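Local coordinates for protein tryptophan synthase alpha chain (Campylobacter jejuni, PDB 3THA) that probably cleaves indoleglycerol phosphate by a retro-aldol reaction to indole and glyceraldehyde 3-phosphate, as the alpha subunit of tryptophan synthase, at residues R8-E13 / K88-F93; D74-F79 / F101-E106. All coordinates share one frame; numbering follows the deposited sequence.

How the contacts relate
Both contacts belong to the TIM barrel of the alpha subunit. Contact 1 lies where strand 90-94, the third of its eight parallel strands, begins, against the chain that leads into the first strand, 15-21. Contact 2 lies about 23 Å away, centre to centre, on the outer layer, where the start of helix 75-83 faces the end of helix 97-103. The segments alternate along the chain in the order 8-13, 74-79, 88-93 and 101-106; the last three fall on successive elements, helix, strand and helix. Phe93 joins the two contacts: its ring packs on Phe79, Ile75 and Val78, so the strand that meets the N-terminal loop also packs against helix 75-83.

Contact 1: R8-E13 / K88-F93; sequences RKFYKE and KKALVF
With CG anti to its carbonyl carbon (chi1 -79°), Phe10 holds its phenyl group out toward Ala90, at the start of strand 90-94, and chi2 of 92° turns a ring face to the Ala90 methyl. This CB sits over the face, 3.9 Å from the centroid and 19° off the normal, a CH-pi contact displaced toward the rim on the CD2 and CE2 side. That same side of the ring runs beside the backbone: CD2 of Phe10 is 3.7 Å from Ala90 N, and its CE2 approaches the carbonyl O of Lys88 at the ring edge, at 3.6 Å. The backbone of Ala90 is hydrogen-bonded to Asp43 and Leu45, at the start of the neighbouring strand 44-48. The CB of Lys89 points away from segment 8-13, and its NZ is hydrogen-bonded to the carbonyl oxygens of Leu37 and Ile42. In this contact one aromatic side chain of the loop before strand 15-21 packs at the N-terminal end of the third strand, on the barrel end where the strands start. Dispersion and a weak methyl-pi attraction probably account for the pairing, while the ring edge, slightly positive, probably suits the carbonyl oxygen beside it.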
ATOM      1  N   ARG B   8      -3.208  14.132  23.919  1.00 74.43           N
ATOM      2  CA  ARG B   8      -2.280  15.053  24.550  1.00 75.60           C
ATOM      3  C   ARG B   8      -1.821  14.566  25.921  1.00 77.02           C
ATOM      4  O   ARG B   8      -0.881  15.158  26.546  1.00 78.82           O
ATOM      5  CB  ARG B   8      -2.913  16.433  24.644  1.00 76.93           C
ATOM      6  CG  ARG B   8      -2.616  17.260  23.442  1.00 75.43           C
ATOM      7  CD  ARG B   8      -2.542  18.757  23.761  1.00 76.71           C
ATOM      8  NE  ARG B   8      -2.364  19.464  22.501  1.00 74.08           N
ATOM      9  CZ  ARG B   8      -3.324  19.620  21.596  1.00 71.10           C
ATOM     10  NH1 ARG B   8      -4.555  19.139  21.804  1.00 66.42           N
ATOM     11  NH2 ARG B   8      -3.040  20.244  20.468  1.00 71.19           N
ATOM     12  N   LYS B   9      -2.490  13.501  26.388  1.00 75.67           N
ATOM     13  CA  LYS B   9      -2.143  12.834  27.667  1.00 76.87           C
ATOM     14  C   LYS B   9      -1.025  11.792  27.549  1.00 75.45           C
ATOM     15  O   LYS B   9      -0.653  11.169  28.547  1.00 76.34           O
ATOM     16  CB  LYS B   9      -3.391  12.221  28.329  1.00 76.70           C
ATOM     17  CG  LYS B   9      -3.998  13.130  29.410  1.00 81.57           C
ATOM     18  CD  LYS B   9      -5.521  13.019  29.497  1.00 83.25           C
ATOM     19  CE  LYS B   9      -6.106  14.340  30.012  1.00 87.15           C
ATOM     20  NZ  LYS B   9      -7.222  14.815  29.119  1.00 84.95           N
ATOM     21  N   PHE B  10      -0.491  11.620  26.337  1.00 73.15           N
ATOM     22  CA  PHE B  10       0.442  10.545  26.040  1.00 71.73           C
ATOM     23  C   PHE B  10       1.852  11.004  25.725  1.00 71.54           C
ATOM     24  O   PHE B  10       2.723  10.182  25.461  1.00 70.82           O
ATOM     25  CB  PHE B  10      -0.113   9.671  24.910  1.00 70.49           C
ATOM     26  CG  PHE B  10      -1.163   8.706  25.375  1.00 72.34           C
ATOM     27  CD1 PHE B  10      -2.512   9.052  25.333  1.00 74.53           C
ATOM     28  CD2 PHE B  10      -0.798   7.471  25.912  1.00 73.08           C
ATOM     29  CE1 PHE B  10      -3.493   8.166  25.801  1.00 75.55           C
ATOM     30  CE2 PHE B  10      -1.776   6.577  26.370  1.00 74.28           C
ATOM     31  CZ  PHE B  10      -3.129   6.926  26.314  1.00 73.41           C
ATOM     32  N   TYR B  11       2.077  12.312  25.795  1.00 72.04           N
ATOM     33  CA  TYR B  11       3.363  12.902  25.439  1.00 72.13           C
ATOM     34  C   TYR B  11       3.545  14.266  26.114  1.00 74.63           C
ATOM     35  O   TYR B  11       2.571  14.872  26.554  1.00 75.08           O
ATOM     36  CB  TYR B  11       3.484  12.996  23.902  1.00 70.66           C
ATOM     37  CG  TYR B  11       2.592  14.035  23.227  1.00 67.50           C
ATOM     38  CD1 TYR B  11       1.311  13.718  22.798  1.00 63.63           C
ATOM     39  CD2 TYR B  11       3.050  15.339  23.025  1.00 68.38           C
ATOM     40  CE1 TYR B  11       0.502  14.694  22.166  1.00 64.80           C
ATOM     41  CE2 TYR B  11       2.264  16.304  22.420  1.00 68.04           C
ATOM     42  CZ  TYR B  11       0.996  15.977  21.988  1.00 65.86           C
ATOM     43  OH  TYR B  11       0.246  16.955  21.391  1.00 68.03           O
ATOM     44  N   LYS B  12       4.782  14.747  26.203  1.00 76.96           N
ATOM     45  CA  LYS B  12       5.046  15.987  26.930  1.00 80.82           C
ATOM     46  C   LYS B  12       5.138  17.227  26.025  1.00 81.83           C
ATOM     47  O   LYS B  12       4.282  18.114  26.099  1.00 82.63           O
ATOM     48  CB  LYS B  12       6.273  15.857  27.835  1.00 83.24           C
ATOM     49  CG  LYS B  12       6.271  14.583  28.716  1.00 84.66           C
ATOM     50  CD  LYS B  12       7.555  14.450  29.536  1.00 87.87           C
ATOM     51  CE  LYS B  12       7.698  13.070  30.173  1.00 88.76           C
ATOM     52  NZ  LYS B  12       8.891  13.024  31.107  1.00 89.70           N
ATOM     53  N   GLU B  13       6.176  17.317  25.197  1.00 82.03           N
ATOM     54  CA  GLU B  13       6.256  18.426  24.235  1.00 82.30           C
ATOM     55  C   GLU B  13       5.783  17.891  22.897  1.00 78.63           C
ATOM     56  O   GLU B  13       4.746  18.295  22.377  1.00 78.09           O
ATOM     57  CB  GLU B  13       7.692  18.979  24.119  1.00 85.51           C
ATOM     58  CG  GLU B  13       7.954  20.323  24.823  1.00 90.61           C
ATOM     59  CD  GLU B  13       7.102  21.491  24.262  1.00 93.79           C
ATOM     60  OE1 GLU B  13       6.934  21.619  23.014  1.00 92.09           O
ATOM     61  OE2 GLU B  13       6.610  22.298  25.089  1.00 96.14           O
ATOM     62  N   LYS B  88       1.973   1.139  29.168  1.00 68.43           N
ATOM     63  CA  LYS B  88       1.245   2.382  29.443  1.00 69.55           C
ATOM     64  C   LYS B  88       1.075   3.231  28.189  1.00 67.20           C
ATOM     65  O   LYS B  88       0.293   4.173  28.171  1.00 68.25           O
ATOM     66  CB  LYS B  88       1.953   3.189  30.508  1.00 71.37           C
ATOM     67  CG  LYS B  88       1.750   2.629  31.895  1.00 77.60           C
ATOM     68  CD  LYS B  88       0.284   2.751  32.360  1.00 82.38           C
ATOM     69  CE  LYS B  88      -0.025   1.800  33.534  1.00 85.80           C
ATOM     70  NZ  LYS B  88       0.966   1.852  34.659  1.00 88.48           N
ATOM     71  N   LYS B  89       1.817   2.903  27.147  1.00 65.02           N
ATOM     72  CA  LYS B  89       1.792   3.697  25.920  1.00 63.28           C
ATOM     73  C   LYS B  89       0.534   3.453  25.087  1.00 61.10           C
ATOM     74  O   LYS B  89      -0.156   2.451  25.266  1.00 60.41           O
ATOM     75  CB  LYS B  89       3.040   3.419  25.096  1.00 62.51           C
ATOM     76  CG  LYS B  89       4.330   3.546  25.902  1.00 63.94           C
ATOM     77  CD  LYS B  89       4.660   4.981  26.112  1.00 66.17           C
ATOM     78  CE  LYS B  89       5.799   5.119  27.082  1.00 67.48           C
ATOM     79  NZ  LYS B  89       6.975   4.389  26.575  1.00 70.31           N
ATOM     80  N   ALA B  90       0.227   4.388  24.193  1.00 59.92           N
ATOM     81  CA  ALA B  90      -0.949   4.275  23.336  1.00 58.27           C
ATOM     82  C   ALA B  90      -0.725   3.279  22.208  1.00 56.89           C
ATOM     83  O   ALA B  90       0.290   3.362  21.483  1.00 57.25           O
ATOM     84  CB  ALA B  90      -1.349   5.638  22.767  1.00 57.74           C
ATOM     85  N   LEU B  91      -1.698   2.380  22.043  1.00 55.20           N
ATOM     86  CA  LEU B  91      -1.717   1.411  20.965  1.00 53.92           C
ATOM     87  C   LEU B  91      -2.775   1.767  19.897  1.00 54.28           C
ATOM     88  O   LEU B  91      -3.952   1.978  20.202  1.00 54.46           O
ATOM     89  CB  LEU B  91      -1.944   0.019  21.542  1.00 53.34           C
ATOM     90  CG  LEU B  91      -0.880  -0.426  22.563  1.00 53.10           C
ATOM     91  CD1 LEU B  91      -1.204  -1.785  23.149  1.00 49.87           C
ATOM     92  CD2 LEU B  91       0.553  -0.413  21.938  1.00 50.22           C
ATOM     93  N   VAL B  92      -2.322   1.856  18.651  1.00 54.15           N
ATOM     94  CA  VAL B  92      -3.148   2.259  17.531  1.00 53.45           C
ATOM     95  C   VAL B  92      -3.003   1.217  16.397  1.00 52.61           C
ATOM     96  O   VAL B  92      -1.892   0.937  15.942  1.00 52.60           O
ATOM     97  CB  VAL B  92      -2.717   3.666  17.011  1.00 53.92           C
ATOM     98  CG1 VAL B  92      -3.350   3.980  15.656  1.00 52.10           C
ATOM     99  CG2 VAL B  92      -3.143   4.731  18.006  1.00 54.27           C
ATOM    100  N   PHE B  93      -4.117   0.625  15.965  1.00 51.15           N
ATOM    101  CA  PHE B  93      -4.088  -0.212  14.788  1.00 49.97           C
ATOM    102  C   PHE B  93      -3.903   0.608  13.535  1.00 50.01           C
ATOM    103  O   PHE B  93      -4.484   1.676  13.374  1.00 51.23           O
ATOM    104  CB  PHE B  93      -5.354  -1.029  14.651  1.00 49.97           C
ATOM    105  CG  PHE B  93      -5.322  -2.313  15.394  1.00 49.99           C
ATOM    106  CD1 PHE B  93      -4.173  -3.097  15.414  1.00 50.12           C
ATOM    107  CD2 PHE B  93      -6.444  -2.755  16.060  1.00 54.23           C
ATOM    108  CE1 PHE B  93      -4.137  -4.299  16.102  1.00 49.96           C
ATOM    109  CE2 PHE B  93      -6.422  -3.962  16.781  1.00 55.04           C
ATOM    110  CZ  PHE B  93      -5.278  -4.730  16.788  1.00 54.57           C
TER

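Contact 2: D74-F79 / F101-E106; sequences DIHSVF and FSYGLE
An aromatic cluster of His76, Phe79 and Tyr103 bridges two helices on the outside of the barrel, the start of helix 75-83 and the end of helix 97-103. Tyr103 is its centre, reaching across with CG anti to the backbone N. Over one face of its ring comes the rim of Phe79: Phe79 CE2 is 3.4 Å from Tyr103 CZ, and Phe79 CD2 and CE2 both lie close to Tyr103 OH. The two ring planes are inclined at 55°, so the pair is neither a parallel stack nor a T-shaped one. His76 arrives at the edge of the tyrosine instead, its CE1 3.7 Å from Tyr103 CE1, with the planes at 50°. Ile75 adds an aliphatic contact, CG2 to Tyr103 CD1 at 4.1 Å, and lays its CD1 over a face of the Phe79 ring.

In the beta-alpha order of the TIM barrel, these helices flank strand 90-94 along the chain, and Phe93 of that strand packs against helix 75-83. The first turn of helix 75-83 is secured by its N-cap, Asp74: OD1 accepts from Ser77 N at 3.3 Å, met on the anti side and 34° out of the carboxylate plane. Ser77 OG returns a bond to Asp74 O (3.1 Å), which also receives Val78 N. Across the contact, Gly104 ends helix 97-103 with positive phi and is itself the N-cap of helix 105-114, whose Lys111 touches both Phe79 and Tyr103.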
ATOM      1  N   ASP B  74      -1.965 -14.034  12.120  1.00 70.97           N
ATOM      2  CA  ASP B  74      -3.232 -13.452  11.722  1.00 69.97           C
ATOM      3  C   ASP B  74      -3.797 -12.622  12.876  1.00 68.78           C
ATOM      4  O   ASP B  74      -3.225 -12.605  13.993  1.00 68.39           O
ATOM      5  CB  ASP B  74      -4.217 -14.547  11.257  1.00 71.39           C
ATOM      6  CG  ASP B  74      -4.381 -15.702  12.267  1.00 74.51           C
ATOM      7  OD1 ASP B  74      -3.868 -15.616  13.421  1.00 76.85           O
ATOM      8  OD2 ASP B  74      -5.036 -16.719  11.896  1.00 77.26           O
ATOM      9  N   ILE B  75      -4.914 -11.936  12.626  1.00 66.86           N
ATOM     10  CA  ILE B  75      -5.409 -10.987  13.591  1.00 65.21           C
ATOM     11  C   ILE B  75      -5.756 -11.720  14.885  1.00 65.10           C
ATOM     12  O   ILE B  75      -5.656 -11.161  15.989  1.00 64.27           O
ATOM     13  CB  ILE B  75      -6.564 -10.119  13.004  1.00 65.39           C
ATOM     14  CG1 ILE B  75      -7.163  -9.178  14.063  1.00 65.41           C
ATOM     15  CG2 ILE B  75      -7.618 -10.979  12.286  1.00 66.47           C
ATOM     16  CD1 ILE B  75      -6.245  -7.984  14.473  1.00 62.45           C
ATOM     17  N   HIS B  76      -6.086 -13.001  14.755  1.00 65.13           N
ATOM     18  CA  HIS B  76      -6.478 -13.786  15.907  1.00 66.09           C
ATOM     19  C   HIS B  76      -5.332 -13.904  16.881  1.00 65.74           C
ATOM     20  O   HIS B  76      -5.532 -13.711  18.085  1.00 65.60           O
ATOM     21  CB  HIS B  76      -6.984 -15.162  15.498  1.00 67.98           C
ATOM     22  CG  HIS B  76      -8.115 -15.106  14.523  1.00 71.05           C
ATOM     23  ND1 HIS B  76      -9.427 -14.982  14.920  1.00 71.55           N
ATOM     24  CD2 HIS B  76      -8.124 -15.098  13.163  1.00 73.29           C
ATOM     25  CE1 HIS B  76     -10.200 -14.930  13.845  1.00 75.10           C
ATOM     26  NE2 HIS B  76      -9.434 -14.985  12.767  1.00 73.83           N
ATOM     27  N   SER B  77      -4.134 -14.186  16.352  1.00 64.71           N
ATOM     28  CA  SER B  77      -2.971 -14.391  17.192  1.00 64.10           C
ATOM     29  C   SER B  77      -2.430 -13.044  17.737  1.00 63.88           C
ATOM     30  O   SER B  77      -1.905 -12.998  18.864  1.00 64.75           O
ATOM     31  CB  SER B  77      -1.916 -15.230  16.488  1.00 64.12           C
ATOM     32  OG  SER B  77      -1.247 -14.505  15.485  1.00 61.06           O
ATOM     33  N   VAL B  78      -2.615 -11.964  16.967  1.00 62.25           N
ATOM     34  CA  VAL B  78      -2.423 -10.571  17.458  1.00 60.73           C
ATOM     35  C   VAL B  78      -3.331 -10.219  18.647  1.00 61.42           C
ATOM     36  O   VAL B  78      -2.853  -9.785  19.707  1.00 61.49           O
ATOM     37  CB  VAL B  78      -2.604  -9.533  16.333  1.00 59.70           C
ATOM     38  CG1 VAL B  78      -2.672  -8.097  16.887  1.00 58.47           C
ATOM     39  CG2 VAL B  78      -1.478  -9.675  15.295  1.00 57.66           C
ATOM     40  N   PHE B  79      -4.639 -10.403  18.480  1.00 61.76           N
ATOM     41  CA  PHE B  79      -5.551 -10.218  19.593  1.00 62.34           C
ATOM     42  C   PHE B  79      -5.085 -11.045  20.808  1.00 63.77           C
ATOM     43  O   PHE B  79      -5.068 -10.541  21.953  1.00 63.25           O
ATOM     44  CB  PHE B  79      -6.973 -10.575  19.188  1.00 62.64           C
ATOM     45  CG  PHE B  79      -7.672  -9.507  18.390  1.00 63.04           C
ATOM     46  CD1 PHE B  79      -7.475  -8.139  18.681  1.00 62.33           C
ATOM     47  CD2 PHE B  79      -8.574  -9.860  17.378  1.00 62.46           C
ATOM     48  CE1 PHE B  79      -8.162  -7.131  17.962  1.00 60.95           C
ATOM     49  CE2 PHE B  79      -9.263  -8.870  16.658  1.00 61.87           C
ATOM     50  CZ  PHE B  79      -9.039  -7.494  16.954  1.00 61.91           C
ATOM     51  N   PHE B 101     -13.336  -5.755   7.609  1.00 58.38           N
ATOM     52  CA  PHE B 101     -14.421  -6.427   6.913  1.00 59.76           C
ATOM     53  C   PHE B 101     -14.590  -7.937   7.144  1.00 60.52           C
ATOM     54  O   PHE B 101     -15.703  -8.415   7.364  1.00 61.52           O
ATOM     55  CB  PHE B 101     -14.288  -6.177   5.422  1.00 60.83           C
ATOM     56  CG  PHE B 101     -15.490  -6.577   4.637  1.00 62.69           C
ATOM     57  CD1 PHE B 101     -15.620  -7.888   4.159  1.00 64.90           C
ATOM     58  CD2 PHE B 101     -16.493  -5.644   4.375  1.00 64.53           C
ATOM     59  CE1 PHE B 101     -16.747  -8.273   3.438  1.00 68.97           C
ATOM     60  CE2 PHE B 101     -17.619  -5.993   3.637  1.00 67.69           C
ATOM     61  CZ  PHE B 101     -17.755  -7.323   3.164  1.00 68.40           C
ATOM     62  N   SER B 102     -13.492  -8.665   7.045  1.00 60.56           N
ATOM     63  CA  SER B 102     -13.427 -10.121   7.247  1.00 62.50           C
ATOM     64  C   SER B 102     -13.772 -10.569   8.673  1.00 62.54           C
ATOM     65  O   SER B 102     -14.457 -11.577   8.884  1.00 64.35           O
ATOM     66  CB  SER B 102     -12.002 -10.609   6.931  1.00 62.21           C
ATOM     67  OG  SER B 102     -11.652 -11.739   7.728  1.00 64.60           O
ATOM     68  N   TYR B 103     -13.252  -9.828   9.640  1.00 60.32           N
ATOM     69  CA  TYR B 103     -13.550 -10.067  11.024  1.00 59.58           C
ATOM     70  C   TYR B 103     -14.987  -9.751  11.405  1.00 60.62           C
ATOM     71  O   TYR B 103     -15.545 -10.459  12.238  1.00 62.21           O
ATOM     72  CB  TYR B 103     -12.610  -9.235  11.865  1.00 58.02           C
ATOM     73  CG  TYR B 103     -12.327  -9.835  13.203  1.00 56.87           C
ATOM     74  CD1 TYR B 103     -11.534 -10.974  13.338  1.00 55.98           C
ATOM     75  CD2 TYR B 103     -12.845  -9.253  14.332  1.00 55.58           C
ATOM     76  CE1 TYR B 103     -11.295 -11.521  14.604  1.00 56.06           C
ATOM     77  CE2 TYR B 103     -12.617  -9.756  15.549  1.00 60.13           C
ATOM     78  CZ  TYR B 103     -11.839 -10.876  15.702  1.00 59.37           C
ATOM     79  OH  TYR B 103     -11.670 -11.284  16.988  1.00 64.27           O
ATOM     80  N   GLY B 104     -15.585  -8.733  10.759  1.00 60.15           N
ATOM     81  CA  GLY B 104     -16.900  -8.158  11.105  1.00 59.93           C
ATOM     82  C   GLY B 104     -16.653  -6.831  11.783  1.00 58.86           C
ATOM     83  O   GLY B 104     -15.875  -6.764  12.712  1.00 59.01           O
ATOM     84  N   LEU B 105     -17.286  -5.766  11.323  1.00 59.84           N
ATOM     85  CA  LEU B 105     -16.941  -4.410  11.758  1.00 60.09           C
ATOM     86  C   LEU B 105     -17.080  -4.139  13.268  1.00 61.38           C
ATOM     87  O   LEU B 105     -16.137  -3.640  13.944  1.00 59.73           O
ATOM     88  CB  LEU B 105     -17.773  -3.413  11.004  1.00 60.70           C
ATOM     89  CG  LEU B 105     -17.203  -2.548   9.891  1.00 61.78           C
ATOM     90  CD1 LEU B 105     -16.519  -3.352   8.753  1.00 60.67           C
ATOM     91  CD2 LEU B 105     -18.392  -1.741   9.366  1.00 62.15           C
ATOM     92  N   GLU B 106     -18.263  -4.473  13.774  1.00 62.76           N
ATOM     93  CA  GLU B 106     -18.556  -4.417  15.184  1.00 64.48           C
ATOM     94  C   GLU B 106     -17.619  -5.316  16.004  1.00 63.94           C
ATOM     95  O   GLU B 106     -16.959  -4.832  16.935  1.00 63.29           O
ATOM     96  CB  GLU B 106     -20.036  -4.782  15.399  1.00 67.16           C
ATOM     97  CG  GLU B 106     -20.441  -4.970  16.813  1.00 71.68           C
ATOM     98  CD  GLU B 106     -21.897  -4.627  17.015  1.00 79.69           C
ATOM     99  OE1 GLU B 106     -22.769  -5.526  16.833  1.00 82.19           O
ATOM    100  OE2 GLU B 106     -22.163  -3.450  17.364  1.00 81.70           O
TER